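Local coordinates for FAD-binding PCMH-type domain-containing protein (Gibberella zeae, PDB 6YJO) that binds FAD through two covalent links and probably acts as an oxidoreductase of the oxygen-dependent, FAD-linked family, at residues T186-T198 and Y204-R218. Residues are numbered along the deposited sequence; the frame is centred on the assembly and turned at random.
With NAG (2-acetamido-2-deoxy-beta-D-glucopyranose), chain B.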
loop_
_atom_site.group_PDB
_atom_site.type_symbol
_atom_site.label_atom_id
_atom_site.label_comp_id
_atom_site.label_asym_id
_atom_site.label_seq_id
_atom_site.Cartn_x
_atom_site.Cartn_y
_atom_site.Cartn_z
ATOM N N THR A 186 5.098 2.881 -6.755
ATOM C CA THR A 186 4.168 3.713 -7.510
ATOM C C THR A 186 4.483 5.192 -7.324
ATOM O O THR A 186 4.398 5.977 -8.276
ATOM C CB THR A 186 2.728 3.425 -7.089
ATOM O OG1 THR A 186 2.522 2.009 -7.000
ATOM C CG2 THR A 186 1.755 4.019 -8.102
ATOM N N LEU A 187 4.854 5.594 -6.107
ATOM C CA LEU A 187 5.158 6.999 -5.870
ATOM C C LEU A 187 6.490 7.418 -6.475
ATOM O O LEU A 187 6.751 8.623 -6.567
ATOM C CB LEU A 187 5.147 7.311 -4.368
ATOM C CG LEU A 187 6.097 6.590 -3.408
ATOM C CD1 LEU A 187 7.547 7.019 -3.576
ATOM C CD2 LEU A 187 5.635 6.850 -1.980
ATOM N N ASP A 188 7.336 6.466 -6.884
ATOM C CA ASP A 188 8.583 6.834 -7.547
ATOM C C ASP A 188 8.324 7.399 -8.935
ATOM O O ASP A 188 9.135 8.176 -9.447
ATOM C CB ASP A 188 9.517 5.626 -7.625
ATOM C CG ASP A 188 10.057 5.212 -6.265
ATOM O OD1 ASP A 188 10.024 6.038 -5.326
ATOM O OD2 ASP A 188 10.521 4.061 -6.134
ATOM N N THR A 189 7.199 7.037 -9.548
ATOM C CA THR A 189 6.794 7.572 -10.841
ATOM C C THR A 189 5.811 8.727 -10.700
ATOM O O THR A 189 5.221 9.151 -11.698
ATOM C CB THR A 189 6.179 6.462 -11.700
ATOM O OG1 THR A 189 4.928 6.052 -11.138
ATOM C CG2 THR A 189 7.110 5.259 -11.765
ATOM N N PHE A 190 5.644 9.251 -9.485
ATOM C CA PHE A 190 4.654 10.283 -9.200
ATOM C C PHE A 190 5.165 11.648 -9.649
ATOM O O PHE A 190 6.268 12.061 -9.275
ATOM C CB PHE A 190 4.339 10.290 -7.701
ATOM C CG PHE A 190 3.304 11.298 -7.294
ATOM C CD1 PHE A 190 1.960 11.069 -7.540
ATOM C CD2 PHE A 190 3.672 12.468 -6.646
ATOM C CE1 PHE A 190 1.006 11.994 -7.164
ATOM C CE2 PHE A 190 2.720 13.397 -6.264
ATOM C CZ PHE A 190 1.387 13.160 -6.523
ATOM N N LEU A 191 4.362 12.345 -10.455
ATOM C CA LEU A 191 4.703 13.671 -10.963
ATOM C C LEU A 191 4.084 14.791 -10.140
ATOM O O LEU A 191 4.760 15.777 -9.833
ATOM C CB LEU A 191 4.248 13.820 -12.424
ATOM C CG LEU A 191 4.889 12.928 -13.494
ATOM C CD1 LEU A 191 4.220 13.162 -14.846
ATOM C CD2 LEU A 191 6.382 13.189 -13.607
ATOM N N GLY A 192 2.815 14.656 -9.781
ATOM C CA GLY A 192 2.113 15.680 -9.036
ATOM C C GLY A 192 0.643 15.327 -8.958
ATOM O O GLY A 192 0.191 14.322 -9.516
ATOM N N ALA A 193 -0.100 16.169 -8.243
ATOM C CA ALA A 193 -1.519 15.917 -8.046
ATOM C C ALA A 193 -2.273 17.208 -7.778
ATOM O O ALA A 193 -1.814 18.062 -7.017
ATOM C CB ALA A 193 -1.755 14.951 -6.883
ATOM N N THR A 194 -3.438 17.329 -8.407
ATOM C CA THR A 194 -4.428 18.308 -7.985
ATOM C C THR A 194 -4.946 17.906 -6.609
ATOM O O THR A 194 -5.448 16.793 -6.431
ATOM C CB THR A 194 -5.566 18.371 -9.006
ATOM O OG1 THR A 194 -5.025 18.549 -10.324
ATOM C CG2 THR A 194 -6.514 19.512 -8.683
ATOM N N ILE A 195 -4.792 18.793 -5.628
ATOM C CA ILE A 195 -5.098 18.478 -4.237
ATOM C C ILE A 195 -5.860 19.640 -3.619
ATOM O O ILE A 195 -5.594 20.808 -3.923
ATOM C CB ILE A 195 -3.813 18.170 -3.440
ATOM C CG1 ILE A 195 -4.150 17.846 -1.984
ATOM C CG2 ILE A 195 -2.833 19.340 -3.513
ATOM C CD1 ILE A 195 -2.966 17.323 -1.197
ATOM N N VAL A 196 -6.814 19.315 -2.752
ATOM C CA VAL A 196 -7.627 20.305 -2.052
ATOM C C VAL A 196 -7.131 20.398 -0.616
ATOM O O VAL A 196 -7.232 19.432 0.151
ATOM C CB VAL A 196 -9.119 19.935 -2.097
ATOM C CG1 VAL A 196 -9.963 20.993 -1.391
ATOM C CG2 VAL A 196 -9.577 19.758 -3.537
ATOM N N LEU A 197 -6.603 21.559 -0.248
ATOM C CA LEU A 197 -6.136 21.764 1.113
ATOM C C LEU A 197 -7.320 22.011 2.052
ATOM O O LEU A 197 -8.455 22.246 1.626
ATOM C CB LEU A 197 -5.147 22.928 1.169
ATOM C CG LEU A 197 -4.057 22.913 0.098
ATOM C CD1 LEU A 197 -3.067 24.050 0.326
ATOM C CD2 LEU A 197 -3.344 21.566 0.067
ATOM N N THR A 198 -7.033 21.967 3.355
ATOM C CA THR A 198 -8.097 21.991 4.356
ATOM C C THR A 198 -9.004 23.207 4.215
ATOM O O THR A 198 -10.175 23.147 4.612
ATOM C CB THR A 198 -7.501 21.952 5.763
ATOM O OG1 THR A 198 -8.559 21.980 6.731
ATOM C CG2 THR A 198 -6.568 23.130 5.991
ATOM N N TYR A 204 -2.371 22.581 -7.612
ATOM C CA TYR A 204 -1.629 21.549 -8.323
ATOM C C TYR A 204 -0.245 21.484 -7.690
ATOM O O TYR A 204 0.531 22.440 -7.783
ATOM C CB TYR A 204 -1.530 21.819 -9.822
ATOM C CG TYR A 204 -0.727 20.741 -10.512
ATOM C CD1 TYR A 204 -1.237 19.458 -10.653
ATOM C CD2 TYR A 204 0.554 20.992 -10.981
ATOM C CE1 TYR A 204 -0.507 18.460 -11.259
ATOM C CE2 TYR A 204 1.296 20.000 -11.590
ATOM C CZ TYR A 204 0.761 18.733 -11.725
ATOM O OH TYR A 204 1.492 17.739 -12.333
ATOM N N ALA A 205 0.053 20.362 -7.038
ATOM C CA ALA A 205 1.284 20.188 -6.280
ATOM C C ALA A 205 2.300 19.431 -7.126
ATOM O O ALA A 205 2.035 18.303 -7.555
ATOM C CB ALA A 205 1.003 19.443 -4.975
ATOM N N ALA A 206 3.452 20.053 -7.366
ATOM C CA ALA A 206 4.548 19.403 -8.071
ATOM C C ALA A 206 5.858 19.924 -7.498
ATOM O O ALA A 206 5.885 20.896 -6.740
ATOM C CB ALA A 206 4.454 19.627 -9.588
ATOM N N ASP A 207 6.955 19.257 -7.867
ATOM C CA ASP A 207 8.242 19.556 -7.247
ATOM C C ASP A 207 8.596 21.034 -7.367
ATOM O O ASP A 207 9.123 21.629 -6.420
ATOM C CB ASP A 207 9.338 18.691 -7.869
ATOM C CG ASP A 207 9.508 17.362 -7.157
ATOM O OD1 ASP A 207 9.006 17.221 -6.020
ATOM O OD2 ASP A 207 10.153 16.457 -7.723
ATOM N N TRP A 208 8.308 21.646 -8.515
ATOM C CA TRP A 208 8.705 23.036 -8.724
ATOM C C TRP A 208 7.857 23.983 -7.882
ATOM O O TRP A 208 8.384 24.777 -7.095
ATOM C CB TRP A 208 8.602 23.396 -10.205
ATOM C CG TRP A 208 9.375 24.630 -10.569
ATOM C CD1 TRP A 208 8.880 25.894 -10.732
ATOM C CD2 TRP A 208 10.784 24.716 -10.809
ATOM N NE1 TRP A 208 9.896 26.760 -11.062
ATOM C CE2 TRP A 208 11.074 26.061 -11.116
ATOM C CE3 TRP A 208 11.828 23.785 -10.796
ATOM C CZ2 TRP A 208 12.368 26.497 -11.409
ATOM C CZ3 TRP A 208 13.108 24.220 -11.087
ATOM C CH2 TRP A 208 13.368 25.563 -11.388
ATOM N N GLU A 209 6.534 23.911 -8.034
ATOM C CA GLU A 209 5.665 24.889 -7.396
ATOM C C GLU A 209 5.527 24.659 -5.896
ATOM O O GLU A 209 5.309 25.620 -5.148
ATOM C CB GLU A 209 4.282 24.868 -8.051
ATOM C CG GLU A 209 4.283 25.157 -9.549
ATOM C CD GLU A 209 4.315 23.897 -10.391
ATOM O OE1 GLU A 209 5.217 23.057 -10.182
ATOM O OE2 GLU A 209 3.431 23.743 -11.259
ATOM N N TYR A 210 5.650 23.408 -5.431
ATOM C CA TYR A 210 5.381 23.082 -4.028
ATOM C C TYR A 210 6.256 21.884 -3.638
ATOM O O TYR A 210 5.795 20.748 -3.505
ATOM C CB TYR A 210 3.896 22.797 -3.799
ATOM C CG TYR A 210 3.003 23.998 -4.033
ATOM C CD1 TYR A 210 2.925 25.025 -3.098
ATOM C CD2 TYR A 210 2.235 24.105 -5.186
ATOM C CE1 TYR A 210 2.113 26.124 -3.305
ATOM C CE2 TYR A 210 1.421 25.199 -5.402
ATOM C CZ TYR A 210 1.365 26.207 -4.456
ATOM O OH TYR A 210 0.556 27.305 -4.660
ATOM N N TYR A 211 7.545 22.162 -3.425
ATOM C CA TYR A 211 8.523 21.094 -3.224
ATOM C C TYR A 211 8.210 20.267 -1.980
ATOM O O TYR A 211 8.256 19.033 -2.014
ATOM C CB TYR A 211 9.929 21.692 -3.129
ATOM C CG TYR A 211 11.048 20.687 -3.323
ATOM C CD1 TYR A 211 11.403 20.254 -4.593
ATOM C CD2 TYR A 211 11.753 20.180 -2.238
ATOM C CE1 TYR A 211 12.424 19.337 -4.780
ATOM C CE2 TYR A 211 12.780 19.266 -2.415
ATOM C CZ TYR A 211 13.109 18.848 -3.690
ATOM O OH TYR A 211 14.124 17.935 -3.882
ATOM N N ASP A 212 7.899 20.932 -0.864
ATOM C CA ASP A 212 7.701 20.220 0.395
ATOM C C ASP A 212 6.365 19.489 0.426
ATOM O O ASP A 212 6.287 18.354 0.912
ATOM C CB ASP A 212 7.786 21.194 1.572
ATOM C CG ASP A 212 9.195 21.693 1.825
ATOM O OD1 ASP A 212 10.161 21.026 1.398
ATOM O OD2 ASP A 212 9.331 22.755 2.466
ATOM N N LEU A 213 5.301 20.129 -0.061
ATOM C CA LEU A 213 4.006 19.462 -0.131
ATOM C C LEU A 213 4.089 18.202 -0.984
ATOM O O LEU A 213 3.625 17.129 -0.578
ATOM C CB LEU A 213 2.957 20.428 -0.681
ATOM C CG LEU A 213 1.559 19.872 -0.951
ATOM C CD1 LEU A 213 1.047 19.084 0.246
ATOM C CD2 LEU A 213 0.613 21.015 -1.292
ATOM N N THR A 214 4.694 18.314 -2.171
ATOM C CA THR A 214 4.864 17.148 -3.034
ATOM C C THR A 214 5.733 16.097 -2.356
ATOM O O THR A 214 5.511 14.892 -2.520
ATOM C CB THR A 214 5.486 17.580 -4.363
ATOM O OG1 THR A 214 4.695 18.621 -4.951
ATOM C CG2 THR A 214 5.579 16.413 -5.339
ATOM N N TRP A 215 6.733 16.541 -1.596
ATOM C CA TRP A 215 7.571 15.617 -0.841
ATOM C C TRP A 215 6.739 14.814 0.153
ATOM O O TRP A 215 6.944 13.605 0.313
ATOM C CB TRP A 215 8.669 16.411 -0.134
ATOM C CG TRP A 215 9.485 15.649 0.859
ATOM C CD1 TRP A 215 10.639 14.959 0.621
ATOM C CD2 TRP A 215 9.230 15.531 2.260
ATOM N NE1 TRP A 215 11.112 14.409 1.791
ATOM C CE2 TRP A 215 10.262 14.745 2.812
ATOM C CE3 TRP A 215 8.224 16.011 3.104
ATOM C CZ2 TRP A 215 10.315 14.426 4.166
ATOM C CZ3 TRP A 215 8.275 15.692 4.446
ATOM C CH2 TRP A 215 9.316 14.911 4.966
ATOM N N ALA A 216 5.781 15.470 0.817
ATOM C CA ALA A 216 4.923 14.765 1.765
ATOM C C ALA A 216 3.936 13.857 1.043
ATOM O O ALA A 216 3.604 12.775 1.540
ATOM C CB ALA A 216 4.181 15.770 2.647
ATOM N N LEU A 217 3.453 14.276 -0.129
ATOM C CA LEU A 217 2.515 13.442 -0.874
ATOM C C LEU A 217 3.153 12.132 -1.308
ATOM O O LEU A 217 2.457 11.114 -1.427
ATOM C CB LEU A 217 1.981 14.201 -2.093
ATOM C CG LEU A 217 1.144 15.441 -1.775
ATOM C CD1 LEU A 217 0.509 16.015 -3.031
ATOM C CD2 LEU A 217 0.074 15.128 -0.740
ATOM N N ARG A 218 4.465 12.130 -1.555
ATOM C CA ARG A 218 5.187 10.899 -1.876
ATOM C C ARG A 218 5.520 10.152 -0.583
ATOM O O ARG A 218 6.679 9.993 -0.195
ATOM C CB ARG A 218 6.455 11.196 -2.668
ATOM C CG ARG A 218 6.245 11.755 -4.068
ATOM C CD ARG A 218 7.548 11.732 -4.855
ATOM N NE ARG A 218 7.426 12.380 -6.157
ATOM C CZ ARG A 218 7.673 13.668 -6.390
ATOM N NH1 ARG A 218 8.066 14.474 -5.411
ATOM N NH2 ARG A 218 7.528 14.154 -7.617
HETATM C C1 NAG B . -0.120 29.306 1.123
HETATM C C2 NAG B . 0.975 28.796 0.165
HETATM C C3 NAG B . 2.255 29.624 0.297
HETATM C C4 NAG B . 1.938 31.102 0.128
HETATM C C5 NAG B . 0.913 31.511 1.173
HETATM C C6 NAG B . 0.503 32.959 1.061
HETATM C C7 NAG B . 0.595 26.401 -0.232
HETATM C C8 NAG B . 1.007 25.007 0.130
HETATM N N2 NAG B . 1.251 27.387 0.393
HETATM O O3 NAG B . 3.163 29.200 -0.716
HETATM O O4 NAG B . 3.085 31.949 0.163
HETATM O O5 NAG B . -0.278 30.734 0.977
HETATM O O6 NAG B . -0.541 33.120 0.109
HETATM O O7 NAG B . -0.289 26.625 -1.054
HETATM O O HOH W 1 8.502 10.877 -8.849
HETATM O O HOH W 2 7.022 16.964 -9.536
#
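Arg218 NH2 donates to the carbonyl oxygen of Phe190 at 3.0 Å, with Phe190 O lying in the guanidinium plane but NH2 tilted 34° from the carbonyl plane; NE adds a weak second bond to the same oxygen. The other arm, NH1, forms a salt bridge with Asp207 OD1 and also bonds to the backbone oxygen of Asn407, so partners on several sides fix the rotation of the guanidinium. One water donates to both Asp188 O and Phe190 O, while another links Leu191 O to Asp207 N.

Farther along, Ala193 and Ala205 form an antiparallel hydrogen-bonded pair: Ala205 N donates to Ala193 O at 3.0 Å, and Ala193 N returns to Ala205 O at 3.1 Å. Tyr204, its CG anti to the backbone N (chi1 179°), carries its ring beside the backbone from Gly192 to Thr194, which it meets obliquely, with CD1 3.8 Å from Thr194 N.

Phe190 turns its ring 81° from the guanidinium plane, and its CD2 comes 3.7 Å from Arg218 CG. Ile195 CD1 and Leu217 CD2 meet tip to tip at 3.8 Å, while Leu213 CD2 packs on Leu197 CD2. Val227, an FAD-binding residue on strand 226-236, touches Ala193. The arrangement is a β-hairpin, strands 190-196 and 202-206, packed against the helix that follows it, within the FAD-binding domain of a PCMH-type flavoprotein.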